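PDB 4G2A: YARHG domain-containing protein from Legionella pneumophila subsp. pneumophila, which is of unknown function but, as a two-domain protein with a DUF4424 region and a YARHG domain, has been proposed to bind nutrients. Local coordinates for residues M23-I28 with H174-V179; M152-V157 with C232-I237; E265-R270 with S283-E288. One frame throughout, in Å; residues are numbered along the deposited sequence. Where two conformers were deposited one is given.

Interaction 1: M23-I28 with H174-V179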
loop_
_atom_site.group_PDB
_atom_site.type_symbol
_atom_site.label_atom_id
_atom_site.label_comp_id
_atom_site.label_asym_id
_atom_site.label_seq_id
_atom_site.Cartn_x
_atom_site.Cartn_y
_atom_site.Cartn_z
HETATM N N MSE A 23 -11.399 6.581 21.399
HETATM C CA MSE A 23 -11.535 5.707 20.238
HETATM C C MSE A 23 -11.487 4.299 20.778
HETATM O O MSE A 23 -10.488 3.935 21.382
HETATM C CB MSE A 23 -10.427 6.009 19.230
HETATM C CG MSE A 23 -10.787 5.596 17.834
HETATM SE SE MSE A 23 -9.230 5.724 16.699
HETATM C CE MSE A 23 -9.526 7.425 15.923
ATOM N N VAL A 24 -12.591 3.548 20.704
ATOM C CA VAL A 24 -12.634 2.251 21.363
ATOM C C VAL A 24 -12.398 1.069 20.409
ATOM O O VAL A 24 -11.980 0.011 20.872
ATOM C CB VAL A 24 -13.911 2.060 22.218
ATOM C CG1 VAL A 24 -13.875 2.956 23.455
ATOM C CG2 VAL A 24 -15.169 2.323 21.411
ATOM N N SER A 25 -12.623 1.247 19.101
ATOM C CA SER A 25 -12.389 0.189 18.120
ATOM C C SER A 25 -12.314 0.750 16.710
ATOM O O SER A 25 -12.869 1.808 16.427
ATOM C CB SER A 25 -13.470 -0.890 18.190
ATOM O OG SER A 25 -14.631 -0.527 17.458
ATOM N N GLU A 26 -11.592 0.042 15.838
ATOM C CA GLU A 26 -11.431 0.354 14.413
ATOM C C GLU A 26 -11.457 -0.940 13.617
ATOM O O GLU A 26 -11.065 -1.992 14.124
ATOM C CB GLU A 26 -10.126 1.128 14.105
ATOM C CG GLU A 26 -9.779 2.315 15.006
ATOM C CD GLU A 26 -9.274 1.912 16.381
ATOM O OE1 GLU A 26 -8.416 1.004 16.461
ATOM O OE2 GLU A 26 -9.801 2.443 17.384
ATOM N N LEU A 27 -11.940 -0.865 12.387
ATOM C CA LEU A 27 -12.017 -1.976 11.450
ATOM C C LEU A 27 -11.568 -1.387 10.134
ATOM O O LEU A 27 -12.330 -0.661 9.503
ATOM C CB LEU A 27 -13.448 -2.542 11.434
ATOM C CG LEU A 27 -13.739 -3.745 10.539
ATOM C CD1 LEU A 27 -12.998 -5.000 11.028
ATOM C CD2 LEU A 27 -15.235 -4.031 10.507
ATOM N N ILE A 28 -10.286 -1.583 9.782
ATOM C CA ILE A 28 -9.688 -0.947 8.618
ATOM C C ILE A 28 -9.323 -2.001 7.554
ATOM O O ILE A 28 -8.444 -2.845 7.743
ATOM C CB ILE A 28 -8.479 -0.081 9.087
ATOM C CG1 ILE A 28 -8.973 1.031 10.069
ATOM C CG2 ILE A 28 -7.722 0.530 7.891
ATOM C CD1 ILE A 28 -7.964 1.541 11.076
ATOM N N HIS A 174 -9.670 -1.750 20.410
ATOM C CA HIS A 174 -9.612 -2.916 19.536
ATOM C C HIS A 174 -9.366 -2.508 18.088
ATOM O O HIS A 174 -10.288 -2.105 17.394
ATOM C CB HIS A 174 -10.894 -3.762 19.645
ATOM C CG HIS A 174 -10.720 -5.171 19.160
ATOM N ND1 HIS A 174 -11.763 -6.070 19.186
ATOM C CD2 HIS A 174 -9.620 -5.799 18.670
ATOM C CE1 HIS A 174 -11.272 -7.203 18.710
ATOM N NE2 HIS A 174 -9.987 -7.082 18.382
ATOM N N THR A 175 -8.117 -2.649 17.632
ATOM C CA THR A 175 -7.655 -2.268 16.306
ATOM C C THR A 175 -7.591 -3.471 15.378
ATOM O O THR A 175 -6.783 -4.384 15.579
ATOM C CB THR A 175 -6.281 -1.559 16.444
ATOM O OG1 THR A 175 -6.389 -0.589 17.495
ATOM C CG2 THR A 175 -5.826 -0.883 15.158
ATOM N N ARG A 176 -8.438 -3.468 14.357
ATOM C CA ARG A 176 -8.412 -4.526 13.355
ATOM C C ARG A 176 -8.001 -3.932 12.014
ATOM O O ARG A 176 -8.656 -3.013 11.518
ATOM C CB ARG A 176 -9.746 -5.270 13.271
ATOM C CG ARG A 176 -9.843 -6.355 14.324
ATOM C CD ARG A 176 -11.103 -6.285 15.150
ATOM N NE ARG A 176 -11.602 -4.918 15.264
ATOM C CZ ARG A 176 -12.875 -4.611 15.467
ATOM N NH1 ARG A 176 -13.781 -5.571 15.625
ATOM N NH2 ARG A 176 -13.254 -3.345 15.520
ATOM N N LEU A 177 -6.870 -4.420 11.462
ATOM C CA LEU A 177 -6.312 -3.946 10.198
ATOM C C LEU A 177 -6.145 -5.088 9.213
ATOM O O LEU A 177 -5.600 -6.141 9.557
ATOM C CB LEU A 177 -4.959 -3.229 10.405
ATOM C CG LEU A 177 -4.924 -2.117 11.461
ATOM C CD1 LEU A 177 -3.724 -2.289 12.378
ATOM C CD2 LEU A 177 -4.917 -0.748 10.800
ATOM N N GLU A 178 -6.585 -4.869 7.977
ATOM C CA GLU A 178 -6.469 -5.911 6.967
ATOM C C GLU A 178 -6.025 -5.319 5.627
ATOM O O GLU A 178 -6.698 -4.433 5.093
ATOM C CB GLU A 178 -7.810 -6.659 6.840
ATOM C CG GLU A 178 -7.754 -7.977 6.085
ATOM C CD GLU A 178 -9.093 -8.683 5.942
ATOM O OE1 GLU A 178 -10.114 -7.993 5.720
ATOM O OE2 GLU A 178 -9.118 -9.933 6.033
ATOM N N VAL A 179 -4.876 -5.817 5.093
ATOM C CA VAL A 179 -4.359 -5.434 3.771
ATOM C C VAL A 179 -4.545 -6.636 2.824
ATOM O O VAL A 179 -4.134 -7.753 3.151
ATOM C CB VAL A 179 -2.915 -4.919 3.808
ATOM C CG1 VAL A 179 -2.393 -4.677 2.384
ATOM C CG2 VAL A 179 -2.826 -3.642 4.646
#

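Interaction 2: M152-V157 with C232-I237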
loop_
_atom_site.group_PDB
_atom_site.type_symbol
_atom_site.label_atom_id
_atom_site.label_comp_id
_atom_site.label_asym_id
_atom_site.label_seq_id
_atom_site.Cartn_x
_atom_site.Cartn_y
_atom_site.Cartn_z
HETATM N N MSE A 152 13.130 0.992 -6.296
HETATM C CA MSE A 152 13.670 -0.264 -5.763
HETATM C C MSE A 152 12.733 -1.413 -6.122
HETATM O O MSE A 152 13.062 -2.584 -5.910
HETATM C CB MSE A 152 13.851 -0.172 -4.234
HETATM C CG MSE A 152 14.654 1.047 -3.773
HETATM SE SE MSE A 152 16.564 0.902 -4.123
HETATM C CE MSE A 152 16.668 1.620 -5.868
ATOM N N GLY A 153 11.564 -1.055 -6.653
ATOM C CA GLY A 153 10.521 -1.994 -7.036
ATOM C C GLY A 153 9.515 -2.275 -5.958
ATOM O O GLY A 153 8.716 -3.201 -6.091
ATOM N N TYR A 154 9.537 -1.489 -4.893
ATOM C CA TYR A 154 8.606 -1.697 -3.787
ATOM C C TYR A 154 7.244 -1.080 -4.044
ATOM O O TYR A 154 7.136 -0.119 -4.789
ATOM C CB TYR A 154 9.156 -1.081 -2.497
ATOM C CG TYR A 154 10.543 -1.500 -2.074
ATOM C CD1 TYR A 154 11.061 -2.745 -2.433
ATOM C CD2 TYR A 154 11.302 -0.697 -1.226
ATOM C CE1 TYR A 154 12.308 -3.167 -1.978
ATOM C CE2 TYR A 154 12.554 -1.103 -0.776
ATOM C CZ TYR A 154 13.051 -2.345 -1.148
ATOM O OH TYR A 154 14.294 -2.750 -0.706
ATOM N N HIS A 155 6.215 -1.635 -3.403
ATOM C CA HIS A 155 4.840 -1.131 -3.336
ATOM C C HIS A 155 4.611 -0.845 -1.860
ATOM O O HIS A 155 4.980 -1.661 -1.009
ATOM C CB HIS A 155 3.825 -2.131 -3.902
ATOM C CG HIS A 155 3.441 -1.901 -5.336
ATOM N ND1 HIS A 155 4.159 -2.478 -6.383
ATOM C CD2 HIS A 155 2.371 -1.248 -5.852
ATOM C CE1 HIS A 155 3.530 -2.115 -7.494
ATOM N NE2 HIS A 155 2.458 -1.367 -7.230
ATOM N N TRP A 156 4.153 0.351 -1.545
ATOM C CA TRP A 156 3.932 0.761 -0.162
ATOM C C TRP A 156 2.453 0.968 0.121
ATOM O O TRP A 156 1.758 1.650 -0.628
ATOM C CB TRP A 156 4.691 2.054 0.147
ATOM C CG TRP A 156 6.176 1.888 0.241
ATOM C CD1 TRP A 156 7.092 2.134 -0.736
ATOM C CD2 TRP A 156 6.925 1.516 1.410
ATOM N NE1 TRP A 156 8.359 1.900 -0.267
ATOM C CE2 TRP A 156 8.289 1.514 1.048
ATOM C CE3 TRP A 156 6.568 1.158 2.729
ATOM C CZ2 TRP A 156 9.309 1.186 1.960
ATOM C CZ3 TRP A 156 7.577 0.840 3.631
ATOM C CH2 TRP A 156 8.930 0.834 3.239
ATOM N N VAL A 157 1.976 0.376 1.203
ATOM C CA VAL A 157 0.599 0.550 1.664
ATOM C C VAL A 157 0.771 1.091 3.075
ATOM O O VAL A 157 1.570 0.560 3.846
ATOM C CB VAL A 157 -0.334 -0.694 1.506
ATOM C CG1 VAL A 157 0.399 -1.994 1.787
ATOM C CG2 VAL A 157 -1.598 -0.583 2.349
ATOM N N CYS A 232 5.449 -2.823 3.197
ATOM C CA CYS A 232 6.220 -2.833 1.969
ATOM C C CYS A 232 6.066 -4.211 1.276
ATOM O O CYS A 232 6.383 -5.252 1.874
ATOM C CB CYS A 232 7.674 -2.516 2.286
ATOM S SG CYS A 232 8.686 -2.230 0.827
ATOM N N LEU A 233 5.554 -4.209 0.035
ATOM C CA LEU A 233 5.264 -5.438 -0.720
ATOM C C LEU A 233 5.917 -5.518 -2.072
ATOM O O LEU A 233 6.129 -4.496 -2.732
ATOM C CB LEU A 233 3.746 -5.576 -0.963
ATOM C CG LEU A 233 2.813 -5.688 0.237
ATOM C CD1 LEU A 233 1.360 -5.659 -0.219
ATOM C CD2 LEU A 233 3.099 -6.935 1.044
ATOM N N PHE A 234 6.158 -6.757 -2.523
ATOM C CA PHE A 234 6.616 -7.027 -3.873
ATOM C C PHE A 234 5.453 -7.626 -4.626
ATOM O O PHE A 234 4.819 -8.542 -4.126
ATOM C CB PHE A 234 7.846 -7.976 -3.922
ATOM C CG PHE A 234 9.200 -7.313 -3.950
ATOM C CD1 PHE A 234 9.555 -6.459 -4.991
ATOM C CD2 PHE A 234 10.143 -7.582 -2.967
ATOM C CE1 PHE A 234 10.803 -5.840 -5.010
ATOM C CE2 PHE A 234 11.393 -6.966 -2.985
ATOM C CZ PHE A 234 11.716 -6.099 -4.009
ATOM N N THR A 235 5.167 -7.108 -5.808
ATOM C CA THR A 235 4.165 -7.653 -6.716
ATOM C C THR A 235 4.954 -8.456 -7.742
ATOM O O THR A 235 6.181 -8.325 -7.788
ATOM C CB THR A 235 3.324 -6.538 -7.329
ATOM O OG1 THR A 235 4.213 -5.615 -7.941
ATOM C CG2 THR A 235 2.431 -5.838 -6.320
ATOM N N GLY A 236 4.275 -9.281 -8.532
ATOM C CA GLY A 236 4.908 -10.156 -9.518
ATOM C C GLY A 236 5.851 -9.497 -10.510
ATOM O O GLY A 236 7.060 -9.755 -10.486
ATOM N N ILE A 237 5.306 -8.650 -11.395
ATOM C CA ILE A 237 6.062 -7.971 -12.456
ATOM C C ILE A 237 7.146 -7.065 -11.834
ATOM O O ILE A 237 8.270 -7.076 -12.326
ATOM C CB ILE A 237 5.113 -7.175 -13.417
ATOM C CG1 ILE A 237 3.926 -8.035 -13.943
ATOM C CG2 ILE A 237 5.877 -6.473 -14.529
ATOM C CD1 ILE A 237 3.880 -8.403 -15.381
HETATM O O HOH W 1 6.357 -4.286 -5.723
#

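Interaction 3: E265-R270 with S283-E288. With SO4 (sulfate ion), chain C.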
loop_
_atom_site.group_PDB
_atom_site.type_symbol
_atom_site.label_atom_id
_atom_site.label_comp_id
_atom_site.label_asym_id
_atom_site.label_seq_id
_atom_site.Cartn_x
_atom_site.Cartn_y
_atom_site.Cartn_z
ATOM N N GLU A 265 21.564 -21.354 -14.964
ATOM C CA GLU A 265 21.267 -19.974 -14.553
ATOM C C GLU A 265 20.889 -19.099 -15.743
ATOM O O GLU A 265 19.907 -18.355 -15.654
ATOM C CB GLU A 265 22.456 -19.351 -13.823
ATOM C CG GLU A 265 22.578 -19.746 -12.366
ATOM C CD GLU A 265 23.941 -19.514 -11.733
ATOM O OE1 GLU A 265 24.866 -19.033 -12.432
ATOM O OE2 GLU A 265 24.087 -19.845 -10.534
ATOM N N LEU A 266 21.637 -19.209 -16.867
ATOM C CA LEU A 266 21.343 -18.454 -18.077
ATOM C C LEU A 266 20.019 -18.909 -18.721
ATOM O O LEU A 266 19.290 -18.069 -19.257
ATOM C CB LEU A 266 22.489 -18.514 -19.094
ATOM C CG LEU A 266 22.349 -17.547 -20.296
ATOM C CD1 LEU A 266 22.486 -16.092 -19.869
ATOM C CD2 LEU A 266 23.333 -17.864 -21.389
ATOM N N ARG A 267 19.703 -20.212 -18.659
ATOM C CA ARG A 267 18.456 -20.738 -19.224
ATOM C C ARG A 267 17.266 -20.214 -18.398
ATOM O O ARG A 267 16.310 -19.720 -18.985
ATOM C CB ARG A 267 18.483 -22.280 -19.296
ATOM C CG ARG A 267 17.143 -22.939 -19.598
ATOM C CD ARG A 267 17.348 -24.355 -20.086
ATOM N NE ARG A 267 16.105 -25.122 -20.198
ATOM C CZ ARG A 267 15.227 -25.000 -21.190
ATOM N NH1 ARG A 267 15.414 -24.094 -22.142
ATOM N NH2 ARG A 267 14.143 -25.764 -21.222
ATOM N N PHE A 268 17.365 -20.249 -17.055
ATOM C CA PHE A 268 16.327 -19.731 -16.146
ATOM C C PHE A 268 16.190 -18.208 -16.265
ATOM O O PHE A 268 15.058 -17.733 -16.280
ATOM C CB PHE A 268 16.585 -20.138 -14.681
ATOM C CG PHE A 268 16.494 -21.623 -14.395
ATOM C CD1 PHE A 268 15.547 -22.424 -15.040
ATOM C CD2 PHE A 268 17.316 -22.216 -13.442
ATOM C CE1 PHE A 268 15.446 -23.790 -14.754
ATOM C CE2 PHE A 268 17.203 -23.583 -13.144
ATOM C CZ PHE A 268 16.274 -24.360 -13.807
ATOM N N LEU A 269 17.313 -17.459 -16.417
ATOM C CA LEU A 269 17.279 -15.999 -16.571
ATOM C C LEU A 269 16.525 -15.586 -17.824
ATOM O O LEU A 269 15.701 -14.663 -17.757
ATOM C CB LEU A 269 18.697 -15.378 -16.593
ATOM C CG LEU A 269 18.779 -13.878 -16.952
ATOM C CD1 LEU A 269 18.079 -13.000 -15.900
ATOM C CD2 LEU A 269 20.191 -13.438 -17.133
ATOM N N ARG A 270 16.827 -16.243 -18.964
ATOM C CA ARG A 270 16.204 -15.976 -20.254
ATOM C C ARG A 270 14.704 -16.218 -20.209
ATOM O O ARG A 270 13.936 -15.419 -20.745
ATOM C CB ARG A 270 16.831 -16.877 -21.343
ATOM C CG ARG A 270 16.094 -16.853 -22.693
ATOM C CD ARG A 270 16.490 -17.978 -23.640
ATOM N NE ARG A 270 17.924 -18.004 -23.931
ATOM C CZ ARG A 270 18.557 -17.165 -24.752
ATOM N NH1 ARG A 270 17.887 -16.190 -25.370
ATOM N NH2 ARG A 270 19.864 -17.281 -24.947
ATOM N N SER A 283 8.537 -27.475 -21.423
ATOM C CA SER A 283 9.761 -28.154 -20.980
ATOM C C SER A 283 9.672 -28.453 -19.495
ATOM O O SER A 283 9.426 -27.525 -18.715
ATOM C CB SER A 283 11.004 -27.320 -21.286
ATOM O OG SER A 283 11.152 -27.093 -22.679
ATOM N N PRO A 284 9.852 -29.740 -19.099
ATOM C CA PRO A 284 9.696 -30.116 -17.678
ATOM C C PRO A 284 10.555 -29.314 -16.709
ATOM O O PRO A 284 10.026 -28.852 -15.700
ATOM C CB PRO A 284 10.093 -31.591 -17.654
ATOM C CG PRO A 284 9.859 -32.073 -19.038
ATOM C CD PRO A 284 10.137 -30.922 -19.941
ATOM N N ASP A 285 11.852 -29.113 -17.026
ATOM C CA ASP A 285 12.770 -28.352 -16.172
ATOM C C ASP A 285 12.251 -26.930 -15.900
ATOM O O ASP A 285 12.357 -26.475 -14.764
ATOM C CB ASP A 285 14.199 -28.309 -16.763
ATOM C CG ASP A 285 14.430 -27.492 -18.036
ATOM O OD1 ASP A 285 13.482 -27.365 -18.849
ATOM O OD2 ASP A 285 15.580 -27.039 -18.250
ATOM N N LEU A 286 11.661 -26.256 -16.925
ATOM C CA LEU A 286 11.126 -24.898 -16.817
ATOM C C LEU A 286 9.778 -24.891 -16.123
ATOM O O LEU A 286 9.541 -24.022 -15.285
ATOM C CB LEU A 286 11.003 -24.221 -18.195
ATOM C CG LEU A 286 12.284 -23.935 -18.949
ATOM C CD1 LEU A 286 11.969 -23.366 -20.302
ATOM C CD2 LEU A 286 13.186 -22.980 -18.186
ATOM N N GLN A 287 8.894 -25.853 -16.495
ATOM C CA GLN A 287 7.541 -26.081 -15.964
ATOM C C GLN A 287 7.586 -26.141 -14.445
ATOM O O GLN A 287 6.909 -25.356 -13.780
ATOM C CB GLN A 287 7.028 -27.411 -16.525
ATOM C CG GLN A 287 5.562 -27.492 -16.899
ATOM C CD GLN A 287 5.346 -28.718 -17.774
ATOM O OE1 GLN A 287 5.645 -29.858 -17.387
ATOM N NE2 GLN A 287 4.864 -28.516 -18.994
ATOM N N GLU A 288 8.455 -27.038 -13.913
ATOM C CA GLU A 288 8.701 -27.298 -12.500
ATOM C C GLU A 288 9.333 -26.096 -11.779
ATOM O O GLU A 288 8.976 -25.847 -10.619
ATOM C CB GLU A 288 9.604 -28.528 -12.329
ATOM C CG GLU A 288 9.364 -29.242 -11.008
ATOM C CD GLU A 288 10.561 -29.953 -10.404
ATOM O OE1 GLU A 288 11.254 -30.696 -11.137
ATOM O OE2 GLU A 288 10.774 -29.806 -9.179
HETATM S S SO4 C . 8.972 -24.465 -23.320
HETATM O O1 SO4 C . 7.554 -24.401 -23.679
HETATM O O2 SO4 C . 9.587 -25.604 -23.991
HETATM O O3 SO4 C . 9.591 -23.234 -23.747
HETATM O O4 SO4 C . 9.185 -24.604 -21.895
#

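Interaction 1: M23-I28 with H174-V179
Arg176 reaches across to Glu26 and closes on its carbonyl from two directions. The backbone N of Arg176 lies 3.0 Å from Glu26 O, while NH2 of the same arginine comes to 2.9 Å from Glu26 O by the opposite face of the carbonyl plane; NE adds a weak third bond. A chain bent at chi2 (128°) and again at chi3 folds the guanidinium back over the neighbouring strand. Leu27 CB then sits over one face of the guanidinium, and Leu27 CD1 packs 4.0 Å from Arg176 CB. Strands 21-33 and 174-180 are parallel neighbours, the axes of the two segments 9° apart, and the usual alternating bonds run from Val24 O to Glu178 N. Beyond them, strands 43-54 and 215-220 continue the pairing. On the buried side of Glu26 and Ile28, Thr175 OG1 donates to Glu26 OE1 over 2.8 Å, meeting the oxygen nearly along its C-O axis. Glu26 gets there by bending at chi2, 74°. Ile28 and Leu177 lie side by side, with Ile28 CD1 3.8 Å from Leu177 CD2. On the other face His174 leads away from strand 21-33, its NE2 hydrogen-bonded to Asp219 and Arg176 CD over one ring face.

Interaction 2: M152-V157 with C232-I237
Cys232 packs between two aromatic side chains of 152-157, and here the contact is at its most compact. Its CB stands over the six-membered ring of Trp156, 3.7 Å from the ring centroid and 15° off the normal, a CH-pi contact. Cys232 SG also lies over this face, while meeting the Tyr154 ring obliquely at 3.5 Å from Tyr154 CG. The sulfur is anti to the backbone N of Cys232 (chi1 -171°), which carries it between the rings; its disulfide to Cys188 fixes it there. Farther along, Tyr154 turns an edge toward the face of Phe234 in an offset edge-to-face pair, planes at 75°, with Tyr154 CE1 3.6 Å from Phe234 CZ. Hydrogen bonds fix both rings as well, Tyr154 OH to Asp192 and Trp156 NE1 to Asp150.

Strands 155-160 and 229-235 run antiparallel here. His155 and Leu233 form a hydrogen-bonded pair, with Leu233 N 2.8 Å from His155 O in an almost straight bond, and Trp156 with Cys232 is the non-hydrogen-bonded pair that follows.

Toward residues 153 and 235, still buried, direct strand pairing gives way to a join bridged by one water. It donates to Gly153 O (2.6 Å from the water oxygen) and to Leu233 O, accepts from Thr235 N, and lies in the plane of the His155 ring, hydrogen-bonded to its ND1. Thr235 CG2 rests over one face of the His155 imidazole, 4.1 Å from its centroid, and Thr235 OG1 bonds to Ser238 in the helix that begins here. The solvent side is marked by Met152, which is exposed, and Trp156, only partly buried. At the other end Val157 CG1 is in light contact with Leu233 CD1, 4.3 Å away.

Interaction 3: E265-R270 with S283-E288
Arg267, Leu286 and Asp285 carry this contact between two helices of the YARHG domain, 263-275 and 284-291, whose short segments cross at -62° with axes 11.2 Å apart. At that separation the backbones do not pack closely, and the extended Arg267 side chain spans most of the interval. Arg267 sends its CG anti to the backbone N and stays extended out to NE, so that the guanidinium arrives side-on at the carboxylate of Asp285. Arg267 NE lies 2.8 Å from Asp285 OD2 in an almost straight N-H...O bond (177°), and Arg267 NH2 lies 2.9 Å from Asp285 OD1. Both oxygens use their syn lone pairs, and the two flat groups are nearly coplanar, 17° apart; this bidentate salt bridge restrains the guanidinium against rotation. Leu286 takes one face of that guanidinium, its CD1 3.4 Å from Arg267 NH2, while its other methyl, CD2, meets the edge of the Phe268 ring 4.0 Å from Phe268 CD1. The Phe268 ring also stacks with Tyr289. Beside the salt bridge, a sulfate probably taken up from the crystallisation liquor is held by Gln282 N and Ser283; the backbone N of Ser283 donates to sulfate O4 over 3.0 Å.

Along the chain, interactions 1 and 2 interlock: strand 155-160 comes between the two strands of interaction 1, and strand 174-180 between the two strands of interaction 2. Their centres are 24 Å apart, yet they touch where Val179 CG1 packs 3.9 Å from Val157 CG1; both are formed by strands of the strand-rich part of the protein. Interaction 3 follows later in sequence, within the helical YARHG domain, its centre 25 Å from that of interaction 2 and 44 Å from that of interaction 1. Strand 229-235 passes directly into helix 236-250, placing interaction 2 at the junction between the strand-rich and helical parts, whereas interactions 1 and 3 lie on opposite sides of the chain's centre.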